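Local coordinates for 402AA LONG hypothetical molybdopterin biosynthesis MOEA protein (Pyrococcus horikoshii, PDB 1UZ5) that probably catalyses insertion of molybdate into adenylyl-molybdopterin, releasing AMP and yielding the molybdenum cofactor, with magnesium as its own cofactor, at residues A[183-188]-A[223-228]; A[190-195]-A[202-207]; A[238-243]-A[266-271]; A[376-381]-A[397-402]. All coordinates share one frame; numbering follows the deposited sequence.

From the N terminus, the first segment, 183-188, lies on strand 182-188 of the alpha/beta domain that probably binds molybdopterin. Interaction 1 closes a loop when 223-228 returns to pair with that strand at one border of the main sheet. Interaction 2, 190-195 with 202-207, closes a much shorter loop wholly within the first one, and the two touch through Ser187 and Asp206. Next in series, after interaction 1 has closed, interaction 3 closes the loop from 243 to 266 by joining two helices; the first, containing 238-243, packs on the strands of interaction 1. Interaction 4 closes last, in the C-terminal region, where 376-381 meets the chain end at 397-402. It touches none of the others, its centre lying about 23 Å from that of interaction 1.

Interaction 1 (A[183-188]-A[223-228]); sequences VAVIST and GIFMGV. With SO4 (sulfate ion), chain D.
Val183 and Gly223 pair in parallel at the border of a Rossmann-like alpha/beta domain, 223-228 being the outermost strand and helix 208-219 the crossover connection between the two. The tight part is the backbone: Ile224 N gives a nearly straight bond to Val183 O, and Val185 N reaches Ile224 O at 2.8 Å. Past Phe225 the register slips by a residue, because Met226 N bonds Val185 O whereas Ser187 N takes Gly227 O at 3.2 Å. On one face Met226, bent at both chi2 and chi3, lays CG on Ala184 CB and crosses Ile186 with its CB 3.7 Å from Ile186 CG1; helix 233-246 covers this side. The opposite face carries Val185, Ser187 and Phe225. With CG anti to the backbone N (chi1 -170°), the phenyl ring lies under Gly227 N, which sits over its centre, while Ser187 OG, bonded to Asp206, meets the ring edge. Were Phe225 replaced by an alanine, Gly227 N and Ser187 OG would probably lose their aromatic neighbour and a gap open beside Cys213. The outer edge, partly exposed, holds a sulfate, probably from the crystallisation liquor and bonded also to Arg210: Phe225 N donates to sulfate O2 at 2.9 Å.

Interaction 2 (A[190-195]-A[202-207]); sequences NEIVPP and GQIYDI
Glu191 to Val193 run parallel to Gln203 to Tyr205, and three backbone bonds alternate between them: Ile204 N to Glu191 O at 2.8 Å, Val193 N to Ile204 O, and Asp206 N to Val193 O at 3.1 Å, the last noticeably bent at 146°. Side chains then fill both faces of this small pair. On one, Glu191 and Ile204 run alongside each other, so that the aliphatic part of the glutamate, its CG, rests 3.6 Å from Ile204 CG1. Ile192 has CG2 anti to the backbone N, which carries that methyl to Asp206 CA and CB instead of to the isoleucine opposite. The other face is built on Val193, whose two methyls part company. CG1 meets the amide end of Gln203, which lies across it with NE2 3.6 Å away; CG2 touches Tyr205 CD1 at 3.7 Å. Pro194 O comes in at the edge of the tyrosine ring, in its plane, and Pro195 CA approaches the same CD1 obliquely. The polar ends find partners nearby: Tyr205 OH bonds Asn197 O, Gln203 OE1 takes Lys200 N, and a water joins Asn190 O to Gln203 NE2, weakly on the amide side. The Asp206 carboxylate accepts from the backbone N atoms of Gly209 and Arg210. The whole forms a short two-stranded parallel sheet at the protein surface, lying in the connection from strand 182-188 to helix 208-219 of the probable molybdopterin-binding domain and packing on strand 222-229.

Interaction 3 (A[238-243]-A[266-271]); sequences ALIEKA and SVIEEL
Ile240 and Leu271 meet where two helices of the alpha/beta domain, 233-246 and 263-271, lie beside each other on one side of the central sheet. The segments cross at -53° with axes 10.9 Å apart at their closest, a spacing bridged by branched apolar side chains. Apolar contacts do nearly all the work. Ile240 reaches across with both branches: CG2, anti to the backbone N, touches Leu271 CD1 at 3.7 Å, while the extended CG1 arm (chi2 -178°) carries CD1 to Val267 CG1 at 3.8 Å and, more distantly, toward Ile268 CG1. It meets Val267 and Leu271 at a slant, one isoleucine set against residues from successive turns of the partner helix. Underneath, Ile186 of strand 182-188 and Ile292 of strand 288-292 touch Ile240, and Ile292 touches Leu271 as well, which ties the helix pair to the sheet. Polar groups add little, for no hydrogen bond joins the segments. On the exposed side Glu241 and Glu270 keep their carboxylates apart, and Glu270 has a long, weak ion pair with Lys233. Glu241 instead lends its chain to the apolar patch: OE2 lies near Leu271 without bonding, and Glu241 CG sits 4.1 Å from Leu271 CD2.

Interaction 4 (A[376-381]-A[397-402]); sequences DGFVEI and TLFKGW
The beta hairpin of strands 377-381 and 391-398, in the C-terminal region (domain IV), brings Phe378 against Thr397 as an antiparallel hydrogen-bonded pair. Phe378 N bonds Thr397 O at 3.0 Å, and Thr397 N returns a bond to Phe378 O. Beyond them Phe399 N takes Asp376 O at 2.9 Å, just where Asp376 and Gly377 form a classic beta bulge opposite Val352. At Gly377 the backbones come so close, 3.9 Å from its CA to Leu398 CA, that a CB here would run into Thr397 O. The glycine's CA instead lies over a face of the Phe399 ring, 3.7 Å from the ring centroid, a CH-pi contact. Thr397 CB does likewise over the Phe378 ring, which swings there with CG between the backbone N and the carbonyl carbon (chi1 62°). The two phenyl rings meet obliquely, planes at 57°, with Phe378 CD2 3.5 Å from Phe399 CE1. A serine at Phe399 would probably deprive Gly377 CA of its aromatic cover and open a gap toward Leu308 and Thr312 of helix 304-322. Backbone bonds thus set the strand register, while CH-pi contacts and the oblique phenyl pair pack the side turned to helix 304-322.

Interaction 1 (A[183-188]-A[223-228])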
# COMPACT_ATOMS: atom_id res chain seq x y z
N VAL A 183 -12.10 11.39 6.35
CA VAL A 183 -12.91 11.98 5.29
C VAL A 183 -14.39 11.89 5.68
O VAL A 183 -14.93 10.79 5.79
CB VAL A 183 -12.70 11.25 3.96
CG1 VAL A 183 -13.55 11.91 2.87
CG2 VAL A 183 -11.23 11.28 3.58
N ALA A 184 -15.01 13.04 5.91
CA ALA A 184 -16.43 13.09 6.27
C ALA A 184 -17.22 13.02 4.96
O ALA A 184 -17.01 13.84 4.06
CB ALA A 184 -16.74 14.38 7.01
N VAL A 185 -18.11 12.04 4.87
CA VAL A 185 -18.91 11.84 3.66
C VAL A 185 -20.39 12.15 3.85
O VAL A 185 -20.99 11.74 4.84
CB VAL A 185 -18.78 10.39 3.17
CG1 VAL A 185 -19.66 10.18 1.93
CG2 VAL A 185 -17.32 10.07 2.85
N ILE A 186 -20.95 12.88 2.89
CA ILE A 186 -22.35 13.27 2.92
C ILE A 186 -23.07 12.90 1.61
O ILE A 186 -22.51 13.05 0.53
CB ILE A 186 -22.50 14.80 3.11
CG1 ILE A 186 -22.00 15.20 4.51
CG2 ILE A 186 -23.96 15.23 2.91
CD1 ILE A 186 -21.80 16.70 4.68
N SER A 187 -24.30 12.41 1.72
CA SER A 187 -25.12 12.08 0.54
C SER A 187 -26.27 13.09 0.51
O SER A 187 -26.95 13.29 1.51
CB SER A 187 -25.68 10.66 0.63
OG SER A 187 -24.66 9.69 0.43
N THR A 188 -26.48 13.73 -0.64
CA THR A 188 -27.56 14.72 -0.74
C THR A 188 -28.62 14.35 -1.77
O THR A 188 -28.31 13.91 -2.87
CB THR A 188 -27.00 16.12 -1.11
OG1 THR A 188 -26.41 16.07 -2.41
CG2 THR A 188 -25.96 16.56 -0.10
N GLY A 223 -13.18 6.61 6.45
CA GLY A 223 -14.41 7.18 5.93
C GLY A 223 -15.44 7.28 7.03
O GLY A 223 -15.78 6.28 7.66
N ILE A 224 -15.93 8.49 7.27
CA ILE A 224 -16.94 8.69 8.30
C ILE A 224 -18.22 9.17 7.62
O ILE A 224 -18.27 10.27 7.07
CB ILE A 224 -16.47 9.75 9.32
CG1 ILE A 224 -15.14 9.30 9.93
CG2 ILE A 224 -17.53 9.92 10.41
CD1 ILE A 224 -14.48 10.35 10.80
N PHE A 225 -19.26 8.34 7.65
CA PHE A 225 -20.52 8.69 7.01
C PHE A 225 -21.34 9.63 7.88
O PHE A 225 -21.84 9.24 8.94
CB PHE A 225 -21.33 7.42 6.70
CG PHE A 225 -22.54 7.66 5.84
CD1 PHE A 225 -22.47 8.51 4.74
CD2 PHE A 225 -23.75 7.04 6.13
CE1 PHE A 225 -23.59 8.74 3.93
CE2 PHE A 225 -24.88 7.26 5.33
CZ PHE A 225 -24.79 8.11 4.23
N MET A 226 -21.47 10.87 7.43
CA MET A 226 -22.21 11.89 8.16
C MET A 226 -23.72 11.72 8.01
O MET A 226 -24.50 12.26 8.81
CB MET A 226 -21.82 13.28 7.66
CG MET A 226 -20.34 13.59 7.82
SD MET A 226 -19.82 13.32 9.52
CE MET A 226 -20.79 14.57 10.37
N GLY A 227 -24.15 10.99 6.99
CA GLY A 227 -25.57 10.79 6.79
C GLY A 227 -26.11 11.44 5.52
O GLY A 227 -25.36 11.88 4.65
N VAL A 228 -27.43 11.49 5.43
CA VAL A 228 -28.11 12.05 4.27
C VAL A 228 -28.62 13.47 4.50
O VAL A 228 -29.27 13.74 5.50
CB VAL A 228 -29.31 11.16 3.87
CG1 VAL A 228 -30.09 11.80 2.73
CG2 VAL A 228 -28.80 9.78 3.47
S SO4 D . -19.46 4.61 8.88
O1 SO4 D . -18.33 4.44 7.74
O2 SO4 D . -19.27 5.96 9.39
O3 SO4 D . -20.65 4.42 8.36
O4 SO4 D . -19.06 3.67 9.89

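Interaction 2 (A[190-195]-A[202-207])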
# COMPACT_ATOMS: atom_id res chain seq x y z
N ASN A 190 -33.36 14.63 -1.93
CA ASN A 190 -34.63 14.48 -1.23
C ASN A 190 -35.20 13.08 -1.37
O ASN A 190 -36.06 12.67 -0.60
CB ASN A 190 -35.65 15.51 -1.74
CG ASN A 190 -35.21 16.93 -1.49
OD1 ASN A 190 -34.69 17.26 -0.42
ND2 ASN A 190 -35.43 17.80 -2.48
N GLU A 191 -34.70 12.33 -2.35
CA GLU A 191 -35.18 10.97 -2.57
C GLU A 191 -34.38 9.92 -1.79
O GLU A 191 -34.80 8.76 -1.68
CB GLU A 191 -35.13 10.62 -4.06
CG GLU A 191 -33.74 10.22 -4.57
CD GLU A 191 -32.81 11.39 -4.82
OE1 GLU A 191 -32.99 12.46 -4.19
OE2 GLU A 191 -31.89 11.25 -5.66
N ILE A 192 -33.24 10.32 -1.23
CA ILE A 192 -32.39 9.37 -0.52
C ILE A 192 -32.67 9.11 0.95
O ILE A 192 -32.91 10.02 1.72
CB ILE A 192 -30.90 9.78 -0.65
CG1 ILE A 192 -30.52 9.88 -2.13
CG2 ILE A 192 -30.01 8.75 0.04
CD1 ILE A 192 -29.13 10.40 -2.38
N VAL A 193 -32.65 7.83 1.33
CA VAL A 193 -32.83 7.43 2.72
C VAL A 193 -31.76 6.39 3.06
O VAL A 193 -31.28 5.66 2.19
CB VAL A 193 -34.24 6.82 2.97
CG1 VAL A 193 -35.31 7.79 2.52
CG2 VAL A 193 -34.38 5.48 2.26
N PRO A 194 -31.34 6.32 4.34
CA PRO A 194 -30.32 5.35 4.75
C PRO A 194 -30.83 3.91 4.71
O PRO A 194 -32.01 3.66 4.94
CB PRO A 194 -29.98 5.80 6.18
CG PRO A 194 -30.33 7.27 6.18
CD PRO A 194 -31.62 7.29 5.41
N PRO A 195 -29.94 2.94 4.43
CA PRO A 195 -30.41 1.56 4.39
C PRO A 195 -30.99 1.16 5.74
O PRO A 195 -30.71 1.80 6.75
CB PRO A 195 -29.15 0.77 4.03
CG PRO A 195 -28.07 1.59 4.66
CD PRO A 195 -28.48 3.00 4.29
N GLY A 202 -41.11 6.45 -4.30
CA GLY A 202 -40.42 7.68 -4.68
C GLY A 202 -39.05 7.84 -4.03
O GLY A 202 -38.26 8.69 -4.43
N GLN A 203 -38.76 7.03 -3.02
CA GLN A 203 -37.46 7.11 -2.35
C GLN A 203 -36.53 5.96 -2.76
O GLN A 203 -36.99 4.91 -3.22
CB GLN A 203 -37.64 7.05 -0.84
CG GLN A 203 -38.52 8.14 -0.25
CD GLN A 203 -38.74 7.95 1.24
OE1 GLN A 203 -38.97 6.83 1.71
NE2 GLN A 203 -38.67 9.04 2.00
N ILE A 204 -35.23 6.17 -2.60
CA ILE A 204 -34.25 5.13 -2.91
C ILE A 204 -33.23 5.09 -1.77
O ILE A 204 -33.18 6.01 -0.94
CB ILE A 204 -33.52 5.41 -4.23
CG1 ILE A 204 -32.79 6.75 -4.14
CG2 ILE A 204 -34.51 5.42 -5.40
CD1 ILE A 204 -31.87 7.01 -5.32
N TYR A 205 -32.43 4.04 -1.71
CA TYR A 205 -31.43 3.90 -0.66
C TYR A 205 -30.09 4.50 -1.09
O TYR A 205 -29.74 4.49 -2.27
CB TYR A 205 -31.22 2.43 -0.32
CG TYR A 205 -32.37 1.81 0.42
CD1 TYR A 205 -32.69 2.22 1.71
CD2 TYR A 205 -33.14 0.81 -0.17
CE1 TYR A 205 -33.75 1.63 2.40
CE2 TYR A 205 -34.20 0.22 0.51
CZ TYR A 205 -34.49 0.63 1.80
OH TYR A 205 -35.53 0.04 2.48
N ASP A 206 -29.35 5.02 -0.12
CA ASP A 206 -28.05 5.59 -0.41
C ASP A 206 -27.13 4.51 -0.96
O ASP A 206 -27.22 3.36 -0.57
CB ASP A 206 -27.39 6.14 0.86
CG ASP A 206 -25.92 6.44 0.67
OD1 ASP A 206 -25.60 7.41 -0.05
OD2 ASP A 206 -25.07 5.71 1.24
N ILE A 207 -26.27 4.90 -1.89
CA ILE A 207 -25.30 3.96 -2.43
C ILE A 207 -23.90 4.58 -2.42
O ILE A 207 -22.92 3.90 -2.11
CB ILE A 207 -25.65 3.52 -3.87
CG1 ILE A 207 -24.58 2.56 -4.38
CG2 ILE A 207 -25.77 4.74 -4.78
CD1 ILE A 207 -24.88 1.94 -5.74
O HOH W 1 -38.47 11.83 0.23

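Interaction 3 (A[238-243]-A[266-271])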
# COMPACT_ATOMS: atom_id res chain seq x y z
N ALA A 238 -26.06 22.61 7.84
CA ALA A 238 -25.88 22.02 9.16
C ALA A 238 -25.00 20.78 9.12
O ALA A 238 -24.15 20.58 9.99
CB ALA A 238 -27.23 21.66 9.75
N LEU A 239 -25.20 19.94 8.10
CA LEU A 239 -24.43 18.71 7.97
C LEU A 239 -23.00 18.99 7.54
O LEU A 239 -22.07 18.35 8.02
CB LEU A 239 -25.12 17.75 6.99
CG LEU A 239 -24.76 16.27 7.11
CD1 LEU A 239 -24.88 15.83 8.57
CD2 LEU A 239 -25.68 15.45 6.22
N ILE A 240 -22.82 19.93 6.62
CA ILE A 240 -21.48 20.28 6.16
C ILE A 240 -20.67 20.84 7.33
O ILE A 240 -19.48 20.57 7.45
CB ILE A 240 -21.52 21.32 5.03
CG1 ILE A 240 -22.06 20.67 3.75
CG2 ILE A 240 -20.12 21.88 4.78
CD1 ILE A 240 -22.10 21.60 2.55
N GLU A 241 -21.33 21.61 8.19
CA GLU A 241 -20.66 22.18 9.35
C GLU A 241 -20.15 21.08 10.28
O GLU A 241 -19.05 21.17 10.81
CB GLU A 241 -21.60 23.11 10.11
CG GLU A 241 -21.67 24.51 9.54
CD GLU A 241 -22.72 25.37 10.22
OE1 GLU A 241 -22.74 25.38 11.47
OE2 GLU A 241 -23.51 26.02 9.51
N LYS A 242 -20.96 20.04 10.47
CA LYS A 242 -20.56 18.92 11.32
C LYS A 242 -19.44 18.13 10.66
O LYS A 242 -18.49 17.71 11.31
CB LYS A 242 -21.76 18.00 11.59
CG LYS A 242 -22.89 18.67 12.36
CD LYS A 242 -24.00 17.69 12.70
CE LYS A 242 -25.12 18.38 13.47
NZ LYS A 242 -26.18 17.43 13.89
N ALA A 243 -19.56 17.94 9.35
CA ALA A 243 -18.56 17.22 8.58
C ALA A 243 -17.20 17.90 8.69
O ALA A 243 -16.19 17.25 8.91
CB ALA A 243 -18.99 17.13 7.12
N SER A 266 -23.37 27.19 -3.26
CA SER A 266 -23.71 28.39 -2.51
C SER A 266 -23.48 28.20 -1.02
O SER A 266 -23.09 29.13 -0.32
CB SER A 266 -25.18 28.77 -2.76
OG SER A 266 -26.06 27.85 -2.14
N VAL A 267 -23.71 26.98 -0.53
CA VAL A 267 -23.50 26.70 0.88
C VAL A 267 -22.00 26.74 1.19
O VAL A 267 -21.58 27.29 2.20
CB VAL A 267 -24.07 25.33 1.28
CG1 VAL A 267 -23.69 25.00 2.72
CG2 VAL A 267 -25.58 25.34 1.12
N ILE A 268 -21.21 26.15 0.31
CA ILE A 268 -19.77 26.13 0.48
C ILE A 268 -19.22 27.55 0.37
O ILE A 268 -18.32 27.94 1.11
CB ILE A 268 -19.10 25.23 -0.60
CG1 ILE A 268 -19.53 23.78 -0.40
CG2 ILE A 268 -17.58 25.36 -0.52
CD1 ILE A 268 -19.06 22.84 -1.49
N GLU A 269 -19.79 28.31 -0.56
CA GLU A 269 -19.38 29.69 -0.79
C GLU A 269 -19.56 30.56 0.46
O GLU A 269 -18.74 31.43 0.74
CB GLU A 269 -20.17 30.29 -1.95
CG GLU A 269 -19.71 31.68 -2.35
CD GLU A 269 -18.30 31.69 -2.90
OE1 GLU A 269 -18.08 31.13 -3.99
OE2 GLU A 269 -17.41 32.26 -2.23
N GLU A 270 -20.63 30.31 1.20
CA GLU A 270 -20.90 31.09 2.41
C GLU A 270 -20.19 30.58 3.65
O GLU A 270 -20.06 31.31 4.64
CB GLU A 270 -22.41 31.17 2.66
CG GLU A 270 -23.09 29.84 2.91
CD GLU A 270 -24.59 30.00 3.08
OE1 GLU A 270 -25.25 30.45 2.12
OE2 GLU A 270 -25.11 29.68 4.17
N LEU A 271 -19.74 29.32 3.63
CA LEU A 271 -19.03 28.76 4.77
C LEU A 271 -17.53 28.91 4.57
O LEU A 271 -16.75 28.88 5.52
CB LEU A 271 -19.39 27.28 4.96
CG LEU A 271 -20.75 26.95 5.55
CD1 LEU A 271 -20.93 25.44 5.60
CD2 LEU A 271 -20.86 27.54 6.95

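Interaction 4 (A[376-381]-A[397-402])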
# COMPACT_ATOMS: atom_id res chain seq x y z
N ASP A 376 -14.99 -1.23 -13.96
CA ASP A 376 -13.69 -1.62 -13.41
C ASP A 376 -12.71 -0.45 -13.48
O ASP A 376 -11.72 -0.42 -12.76
CB ASP A 376 -13.13 -2.81 -14.17
CG ASP A 376 -13.98 -4.05 -14.01
OD1 ASP A 376 -14.34 -4.36 -12.85
OD2 ASP A 376 -14.29 -4.70 -15.02
N GLY A 377 -13.02 0.50 -14.34
CA GLY A 377 -12.17 1.67 -14.50
C GLY A 377 -12.72 2.57 -15.59
O GLY A 377 -13.85 2.40 -16.04
N PHE A 378 -11.92 3.54 -16.02
CA PHE A 378 -12.38 4.44 -17.07
C PHE A 378 -11.31 4.72 -18.11
O PHE A 378 -10.11 4.60 -17.85
CB PHE A 378 -12.87 5.76 -16.45
CG PHE A 378 -11.80 6.52 -15.71
CD1 PHE A 378 -10.78 7.17 -16.40
CD2 PHE A 378 -11.84 6.61 -14.32
CE1 PHE A 378 -9.80 7.89 -15.71
CE2 PHE A 378 -10.87 7.33 -13.63
CZ PHE A 378 -9.85 7.97 -14.32
N VAL A 379 -11.77 5.08 -19.30
CA VAL A 379 -10.89 5.42 -20.41
C VAL A 379 -11.12 6.90 -20.71
O VAL A 379 -12.26 7.32 -20.89
CB VAL A 379 -11.22 4.59 -21.66
CG1 VAL A 379 -10.37 5.05 -22.83
CG2 VAL A 379 -10.99 3.12 -21.39
N GLU A 380 -10.04 7.68 -20.74
CA GLU A 380 -10.14 9.11 -21.00
C GLU A 380 -10.07 9.43 -22.49
O GLU A 380 -9.10 9.08 -23.17
CB GLU A 380 -9.01 9.84 -20.26
CG GLU A 380 -8.85 11.31 -20.60
CD GLU A 380 -7.62 11.92 -19.94
OE1 GLU A 380 -6.50 11.42 -20.17
OE2 GLU A 380 -7.78 12.91 -19.18
N ILE A 381 -11.12 10.08 -22.99
CA ILE A 381 -11.21 10.47 -24.40
C ILE A 381 -11.01 11.98 -24.51
O ILE A 381 -11.85 12.75 -24.03
CB ILE A 381 -12.58 10.10 -24.97
CG1 ILE A 381 -12.96 8.69 -24.52
CG2 ILE A 381 -12.54 10.19 -26.49
CD1 ILE A 381 -14.30 8.22 -25.03
N THR A 397 -7.62 3.53 -16.42
CA THR A 397 -7.30 3.80 -15.02
C THR A 397 -8.31 2.99 -14.22
O THR A 397 -9.51 3.24 -14.30
CB THR A 397 -7.46 5.29 -14.67
OG1 THR A 397 -6.49 6.05 -15.39
CG2 THR A 397 -7.26 5.50 -13.17
N LEU A 398 -7.83 2.00 -13.48
CA LEU A 398 -8.71 1.14 -12.70
C LEU A 398 -9.17 1.77 -11.39
O LEU A 398 -8.49 2.62 -10.82
CB LEU A 398 -8.02 -0.19 -12.41
CG LEU A 398 -7.96 -1.19 -13.58
CD1 LEU A 398 -7.27 -0.56 -14.77
CD2 LEU A 398 -7.23 -2.44 -13.13
N PHE A 399 -10.33 1.34 -10.93
CA PHE A 399 -10.88 1.84 -9.68
C PHE A 399 -10.32 1.01 -8.54
O PHE A 399 -11.03 0.22 -7.91
CB PHE A 399 -12.41 1.75 -9.69
CG PHE A 399 -13.05 2.64 -10.72
CD1 PHE A 399 -12.71 3.98 -10.80
CD2 PHE A 399 -14.02 2.13 -11.58
CE1 PHE A 399 -13.33 4.81 -11.73
CE2 PHE A 399 -14.65 2.96 -12.51
CZ PHE A 399 -14.30 4.30 -12.59
N LYS A 400 -9.03 1.19 -8.27
CA LYS A 400 -8.35 0.46 -7.21
C LYS A 400 -8.62 -1.04 -7.34
O LYS A 400 -8.37 -1.63 -8.39
CB LYS A 400 -8.81 0.98 -5.85
CG LYS A 400 -8.14 0.31 -4.65
CD LYS A 400 -8.30 1.15 -3.38
CE LYS A 400 -9.73 1.66 -3.22
NZ LYS A 400 -10.72 0.56 -3.33
N GLY A 401 -9.13 -1.66 -6.28
CA GLY A 401 -9.41 -3.08 -6.33
C GLY A 401 -10.15 -3.60 -5.11
O GLY A 401 -10.26 -2.90 -4.10
N TRP A 402 -10.65 -4.82 -5.23
CA TRP A 402 -11.40 -5.51 -4.19
C TRP A 402 -12.40 -4.64 -3.43
O TRP A 402 -12.53 -3.44 -3.75
CB TRP A 402 -10.44 -6.19 -3.19
CG TRP A 402 -10.02 -5.33 -2.02
CD1 TRP A 402 -9.05 -4.38 -2.00
CD2 TRP A 402 -10.58 -5.37 -0.69
NE1 TRP A 402 -8.96 -3.81 -0.75
CE2 TRP A 402 -9.89 -4.40 0.07
CE3 TRP A 402 -11.60 -6.12 -0.09
CZ2 TRP A 402 -10.19 -4.17 1.42
CZ3 TRP A 402 -11.89 -5.88 1.26
CH2 TRP A 402 -11.19 -4.91 1.99
OXT TRP A 402 -13.06 -5.19 -2.52